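Local atomic coordinates of thymidylate synthase 1 (Bacillus subtilis, PDB entry 1BKP), a protein that catalyses the reductive methylation of dUMP to dTMP with methylenetetrahydrofolate as methyl donor and reductant, most likely supplying the cell's own dTMP for DNA synthesis. Residues 171-184 with 208-222. Residues are numbered along the deposited sequence; the frame is centred on the assembly and turned at random. Where two conformers were deposited one is given.
Sequences GKLHLEVRARSNDM and YELGEYIFNIGDCHV
L175 and Y213 start the packed half of this contact: they run side by side off the same face of the sheet, L175 CD2 3.9 Å from Y213 CE1. V177 sits next along, its CG2 against Y213 and its CG1 4.0 Å from F215 CE2, and the A179 methyl follows; Y213 reaches on to helix 188-206. On the other face E176 and N216 meet. The E176 carboxylate is carried out on an extended chain with CG anti to the backbone N (chi1 -177°), and N216 ND2 reaches its OE2 at 2.9 Å on the anti side, the amide and carboxylate planes 42° apart. OE2 also hydrogen-bonds S44 of the second subunit, and OE1 forms a salt bridge with R178 of that subunit. With an alanine here the N216 amide and R178 of the second subunit would probably lose their acidic partner.

Strands 172-179 and 209-217 are the parallel pair of a beta-alpha-beta crossover through helix 188-206, and a beta bulge between L173 and L175 shifts the register by one. At the bulge the CA of G211 lies over one face of the H174 ring, 3.9 Å from its centroid. The end beyond is looser and reaches solvent: K172 and E209 are exposed, and K172 NZ stays 5.1 Å from E209 OE1. At the far end both strands bend sharply, at R180 and at G218-D219, into the probable dUMP site. There H221 NE2 donates a weak bond to S181 OG at the ring edge, while the N182 carbonyl O sits centrally over one face of the H221 ring, 3.6 Å from its plane.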
loop_
_atom_site.group_PDB
_atom_site.type_symbol
_atom_site.label_atom_id
_atom_site.label_comp_id
_atom_site.label_asym_id
_atom_site.label_seq_id
_atom_site.Cartn_x
_atom_site.Cartn_y
_atom_site.Cartn_z
ATOM N N GLY A 171 -0.616 -1.760 23.731
ATOM C CA GLY A 171 0.773 -1.592 24.072
ATOM C C GLY A 171 1.735 -2.156 23.065
ATOM O O GLY A 171 2.923 -2.130 23.316
ATOM N N LYS A 172 1.230 -2.653 21.938
ATOM C CA LYS A 172 2.158 -3.149 20.924
ATOM C C LYS A 172 2.132 -2.281 19.609
ATOM O O LYS A 172 1.054 -1.799 19.155
ATOM C CB LYS A 172 1.818 -4.587 20.589
ATOM C CG LYS A 172 1.972 -5.519 21.794
ATOM C CD LYS A 172 1.416 -6.878 21.446
ATOM C CE LYS A 172 1.463 -7.807 22.598
ATOM N NZ LYS A 172 0.536 -8.988 22.321
ATOM N N LEU A 173 3.328 -2.121 19.033
ATOM C CA LEU A 173 3.548 -1.390 17.804
ATOM C C LEU A 173 3.689 -2.354 16.588
ATOM O O LEU A 173 4.674 -3.111 16.492
ATOM C CB LEU A 173 4.837 -0.589 17.941
ATOM C CG LEU A 173 5.148 0.419 16.816
ATOM C CD1 LEU A 173 4.016 1.438 16.598
ATOM C CD2 LEU A 173 6.481 1.235 17.158
ATOM N N HIS A 174 2.673 -2.378 15.717
ATOM C CA HIS A 174 2.654 -3.225 14.499
ATOM C C HIS A 174 3.131 -2.349 13.336
ATOM O O HIS A 174 2.826 -1.116 13.297
ATOM C CB HIS A 174 1.213 -3.721 14.259
ATOM C CG HIS A 174 0.603 -4.376 15.455
ATOM N ND1 HIS A 174 0.443 -5.755 15.592
ATOM C CD2 HIS A 174 0.017 -3.822 16.564
ATOM C CE1 HIS A 174 -0.203 -6.013 16.726
ATOM N NE2 HIS A 174 -0.478 -4.870 17.334
ATOM N N LEU A 175 3.823 -2.982 12.350
ATOM C CA LEU A 175 4.362 -2.223 11.244
ATOM C C LEU A 175 3.924 -2.934 9.985
ATOM O O LEU A 175 4.054 -4.172 9.903
ATOM C CB LEU A 175 5.930 -2.189 11.249
ATOM C CG LEU A 175 6.606 -1.713 9.935
ATOM C CD1 LEU A 175 6.105 -0.258 9.642
ATOM C CD2 LEU A 175 8.141 -1.727 10.073
ATOM N N GLU A 176 3.384 -2.166 9.017
ATOM C CA GLU A 176 3.030 -2.762 7.725
ATOM C C GLU A 176 3.811 -1.959 6.670
ATOM O O GLU A 176 3.725 -0.740 6.615
ATOM C CB GLU A 176 1.505 -2.662 7.478
ATOM C CG GLU A 176 1.112 -3.324 6.186
ATOM C CD GLU A 176 -0.365 -3.710 6.081
ATOM O OE1 GLU A 176 -1.184 -3.117 6.803
ATOM O OE2 GLU A 176 -0.689 -4.593 5.270
ATOM N N VAL A 177 4.496 -2.630 5.755
ATOM C CA VAL A 177 5.303 -1.936 4.763
ATOM C C VAL A 177 4.870 -2.392 3.360
ATOM O O VAL A 177 4.410 -3.502 3.207
ATOM C CB VAL A 177 6.803 -2.427 5.019
ATOM C CG1 VAL A 177 7.755 -1.989 4.023
ATOM C CG2 VAL A 177 7.269 -1.972 6.402
ATOM N N ARG A 178 5.086 -1.578 2.337
ATOM C CA ARG A 178 4.793 -2.055 0.972
ATOM C C ARG A 178 5.880 -1.695 0.008
ATOM O O ARG A 178 6.326 -0.526 -0.010
ATOM C CB ARG A 178 3.478 -1.511 0.380
ATOM C CG ARG A 178 3.070 -2.263 -0.964
ATOM C CD ARG A 178 1.636 -1.926 -1.330
ATOM N NE ARG A 178 1.288 -2.673 -2.525
ATOM C CZ ARG A 178 1.509 -2.295 -3.767
ATOM N NH1 ARG A 178 1.834 -1.036 -4.041
ATOM N NH2 ARG A 178 1.189 -3.116 -4.749
ATOM N N ALA A 179 6.259 -2.656 -0.805
ATOM C CA ALA A 179 7.160 -2.434 -1.926
ATOM C C ALA A 179 6.271 -2.556 -3.192
ATOM O O ALA A 179 5.549 -3.550 -3.379
ATOM C CB ALA A 179 8.215 -3.526 -2.013
ATOM N N ARG A 180 6.465 -1.618 -4.119
ATOM C CA ARG A 180 5.727 -1.665 -5.378
ATOM C C ARG A 180 6.224 -2.770 -6.252
ATOM O O ARG A 180 5.516 -3.353 -7.065
ATOM C CB ARG A 180 5.952 -0.307 -6.125
ATOM C CG ARG A 180 7.360 0.118 -6.325
ATOM C CD ARG A 180 7.405 1.184 -7.378
ATOM N NE ARG A 180 8.786 1.610 -7.606
ATOM C CZ ARG A 180 9.543 1.217 -8.599
ATOM N NH1 ARG A 180 9.108 0.277 -9.430
ATOM N NH2 ARG A 180 10.768 1.700 -8.715
ATOM N N SER A 181 7.495 -3.090 -6.034
ATOM C CA SER A 181 8.138 -4.109 -6.847
ATOM C C SER A 181 9.306 -4.690 -6.023
ATOM O O SER A 181 9.829 -3.964 -5.204
ATOM C CB SER A 181 8.793 -3.414 -8.083
ATOM O OG SER A 181 9.274 -4.475 -8.836
ATOM N N ASN A 182 9.677 -5.955 -6.214
ATOM C CA ASN A 182 10.908 -6.428 -5.501
ATOM C C ASN A 182 11.534 -7.526 -6.323
ATOM O O ASN A 182 10.851 -8.495 -6.755
ATOM C CB ASN A 182 10.514 -7.069 -4.167
ATOM C CG ASN A 182 11.212 -6.479 -2.894
ATOM O OD1 ASN A 182 11.095 -7.085 -1.890
ATOM N ND2 ASN A 182 11.881 -5.328 -2.949
ATOM N N ASP A 183 12.840 -7.418 -6.551
ATOM C CA ASP A 183 13.603 -8.503 -7.195
ATOM C C ASP A 183 13.678 -9.465 -6.005
ATOM O O ASP A 183 14.339 -9.140 -4.975
ATOM C CB ASP A 183 14.999 -7.934 -7.533
ATOM C CG ASP A 183 15.984 -8.992 -7.968
ATOM O OD1 ASP A 183 15.795 -10.190 -7.705
ATOM O OD2 ASP A 183 16.914 -8.618 -8.688
ATOM N N MET A 184 12.975 -10.606 -6.098
ATOM C CA MET A 184 12.932 -11.561 -5.004
ATOM C C MET A 184 14.226 -12.212 -4.608
ATOM O O MET A 184 14.364 -12.597 -3.456
ATOM C CB MET A 184 11.880 -12.638 -5.249
ATOM C CG MET A 184 10.454 -11.992 -5.372
ATOM S SD MET A 184 9.985 -11.083 -3.883
ATOM C CE MET A 184 9.732 -12.425 -2.787
ATOM N N TYR A 208 7.040 1.035 23.188
ATOM C CA TYR A 208 6.057 -0.023 23.004
ATOM C C TYR A 208 6.730 -1.311 22.824
ATOM O O TYR A 208 7.962 -1.374 22.634
ATOM C CB TYR A 208 5.194 0.227 21.721
ATOM C CG TYR A 208 4.350 1.444 21.796
ATOM C CD1 TYR A 208 3.261 1.500 22.698
ATOM C CD2 TYR A 208 4.637 2.582 21.005
ATOM C CE1 TYR A 208 2.471 2.661 22.811
ATOM C CE2 TYR A 208 3.894 3.727 21.111
ATOM C CZ TYR A 208 2.799 3.762 22.015
ATOM O OH TYR A 208 1.996 4.891 22.113
ATOM N N GLU A 209 5.977 -2.358 23.026
ATOM C CA GLU A 209 6.436 -3.716 22.791
ATOM C C GLU A 209 6.281 -3.937 21.254
ATOM O O GLU A 209 5.531 -3.211 20.623
ATOM C CB GLU A 209 5.491 -4.704 23.474
ATOM C CG GLU A 209 5.820 -4.901 24.960
ATOM C CD GLU A 209 5.415 -6.300 25.444
ATOM O OE1 GLU A 209 4.397 -6.865 24.949
ATOM O OE2 GLU A 209 6.137 -6.841 26.312
ATOM N N LEU A 210 6.762 -5.089 20.756
ATOM C CA LEU A 210 6.720 -5.370 19.341
ATOM C C LEU A 210 5.483 -6.115 18.941
ATOM O O LEU A 210 5.139 -7.172 19.537
ATOM C CB LEU A 210 7.923 -6.249 18.889
ATOM C CG LEU A 210 9.277 -5.601 18.848
ATOM C CD1 LEU A 210 10.258 -6.746 18.539
ATOM C CD2 LEU A 210 9.386 -4.395 17.836
ATOM N N GLY A 211 4.801 -5.569 17.928
ATOM C CA GLY A 211 3.635 -6.242 17.433
ATOM C C GLY A 211 4.035 -7.013 16.200
ATOM O O GLY A 211 5.176 -7.492 16.051
ATOM N N GLU A 212 3.061 -7.194 15.324
ATOM C CA GLU A 212 3.281 -7.971 14.081
ATOM C C GLU A 212 4.093 -7.181 13.068
ATOM O O GLU A 212 4.113 -5.941 13.163
ATOM C CB GLU A 212 1.871 -8.268 13.509
ATOM C CG GLU A 212 1.911 -9.256 12.431
ATOM C CD GLU A 212 0.598 -9.964 12.266
ATOM O OE1 GLU A 212 -0.439 -9.447 12.750
ATOM O OE2 GLU A 212 0.612 -11.040 11.628
ATOM N N TYR A 213 4.761 -7.855 12.090
ATOM C CA TYR A 213 5.526 -7.101 11.064
ATOM C C TYR A 213 5.023 -7.724 9.731
ATOM O O TYR A 213 5.043 -8.945 9.603
ATOM C CB TYR A 213 7.007 -7.386 11.240
ATOM C CG TYR A 213 7.837 -6.931 10.054
ATOM C CD1 TYR A 213 7.822 -5.617 9.593
ATOM C CD2 TYR A 213 8.671 -7.826 9.419
ATOM C CE1 TYR A 213 8.664 -5.231 8.518
ATOM C CE2 TYR A 213 9.515 -7.441 8.370
ATOM C CZ TYR A 213 9.505 -6.120 7.943
ATOM O OH TYR A 213 10.450 -5.702 6.968
ATOM N N ILE A 214 4.462 -6.908 8.848
ATOM C CA ILE A 214 3.860 -7.341 7.594
ATOM C C ILE A 214 4.611 -6.646 6.440
ATOM O O ILE A 214 4.725 -5.437 6.425
ATOM C CB ILE A 214 2.393 -6.909 7.639
ATOM C CG1 ILE A 214 1.734 -7.554 8.859
ATOM C CG2 ILE A 214 1.697 -7.313 6.387
ATOM C CD1 ILE A 214 0.836 -6.624 9.599
ATOM N N PHE A 215 4.899 -7.399 5.375
ATOM C CA PHE A 215 5.697 -6.877 4.253
ATOM C C PHE A 215 4.941 -7.289 3.000
ATOM O O PHE A 215 4.712 -8.474 2.737
ATOM C CB PHE A 215 7.073 -7.511 4.273
ATOM C CG PHE A 215 8.083 -6.827 3.297
ATOM C CD1 PHE A 215 8.040 -7.086 1.923
ATOM C CD2 PHE A 215 8.989 -5.886 3.780
ATOM C CE1 PHE A 215 8.888 -6.391 0.983
ATOM C CE2 PHE A 215 9.891 -5.145 2.882
ATOM C CZ PHE A 215 9.846 -5.390 1.493
ATOM N N ASN A 216 4.439 -6.298 2.322
ATOM C CA ASN A 216 3.620 -6.516 1.105
ATOM C C ASN A 216 4.414 -6.218 -0.118
ATOM O O ASN A 216 5.089 -5.190 -0.140
ATOM C CB ASN A 216 2.476 -5.505 1.104
ATOM C CG ASN A 216 1.443 -5.797 2.208
ATOM O OD1 ASN A 216 0.922 -6.916 2.273
ATOM N ND2 ASN A 216 1.323 -4.901 3.181
ATOM N N ILE A 217 4.203 -6.972 -1.193
ATOM C CA ILE A 217 4.982 -6.661 -2.424
ATOM C C ILE A 217 3.988 -6.675 -3.596
ATOM O O ILE A 217 3.139 -7.562 -3.655
ATOM C CB ILE A 217 6.016 -7.724 -2.773
ATOM C CG1 ILE A 217 7.005 -8.001 -1.639
ATOM C CG2 ILE A 217 6.900 -7.235 -3.943
ATOM C CD1 ILE A 217 6.682 -9.272 -0.956
ATOM N N GLY A 218 4.070 -5.661 -4.453
ATOM C CA GLY A 218 3.172 -5.617 -5.624
ATOM C C GLY A 218 3.702 -6.465 -6.772
ATOM O O GLY A 218 3.337 -7.595 -6.905
ATOM N N ASP A 219 4.685 -6.002 -7.537
ATOM C CA ASP A 219 5.167 -6.902 -8.615
ATOM C C ASP A 219 6.335 -7.755 -8.042
ATOM O O ASP A 219 7.391 -7.237 -7.775
ATOM C CB ASP A 219 5.674 -6.073 -9.737
ATOM C CG ASP A 219 5.952 -6.923 -10.979
ATOM O OD1 ASP A 219 6.942 -7.636 -10.972
ATOM O OD2 ASP A 219 5.142 -6.966 -11.901
ATOM N N CYS A 220 6.104 -9.044 -7.866
ATOM C CA CYS A 220 7.076 -9.966 -7.320
ATOM C C CYS A 220 7.809 -10.650 -8.490
ATOM O O CYS A 220 7.214 -11.494 -9.130
ATOM C CB CYS A 220 6.263 -11.002 -6.614
ATOM S SG CYS A 220 7.023 -11.721 -5.259
ATOM N N HIS A 221 9.076 -10.346 -8.733
ATOM C CA HIS A 221 9.774 -10.966 -9.903
ATOM C C HIS A 221 11.105 -11.577 -9.661
ATOM O O HIS A 221 11.749 -11.253 -8.670
ATOM C CB HIS A 221 9.895 -9.939 -11.014
ATOM C CG HIS A 221 10.554 -8.648 -10.584
ATOM N ND1 HIS A 221 11.909 -8.455 -10.619
ATOM C CD2 HIS A 221 10.033 -7.468 -10.165
ATOM C CE1 HIS A 221 12.213 -7.220 -10.262
ATOM N NE2 HIS A 221 11.085 -6.593 -9.975
ATOM N N VAL A 222 11.457 -12.573 -10.508
ATOM C CA VAL A 222 12.787 -13.157 -10.422
ATOM C C VAL A 222 13.349 -13.268 -11.837
ATOM O O VAL A 222 12.611 -13.569 -12.802
ATOM C CB VAL A 222 12.889 -14.514 -9.712
ATOM C CG1 VAL A 222 12.280 -14.549 -8.376
ATOM C CG2 VAL A 222 12.403 -15.601 -10.511
#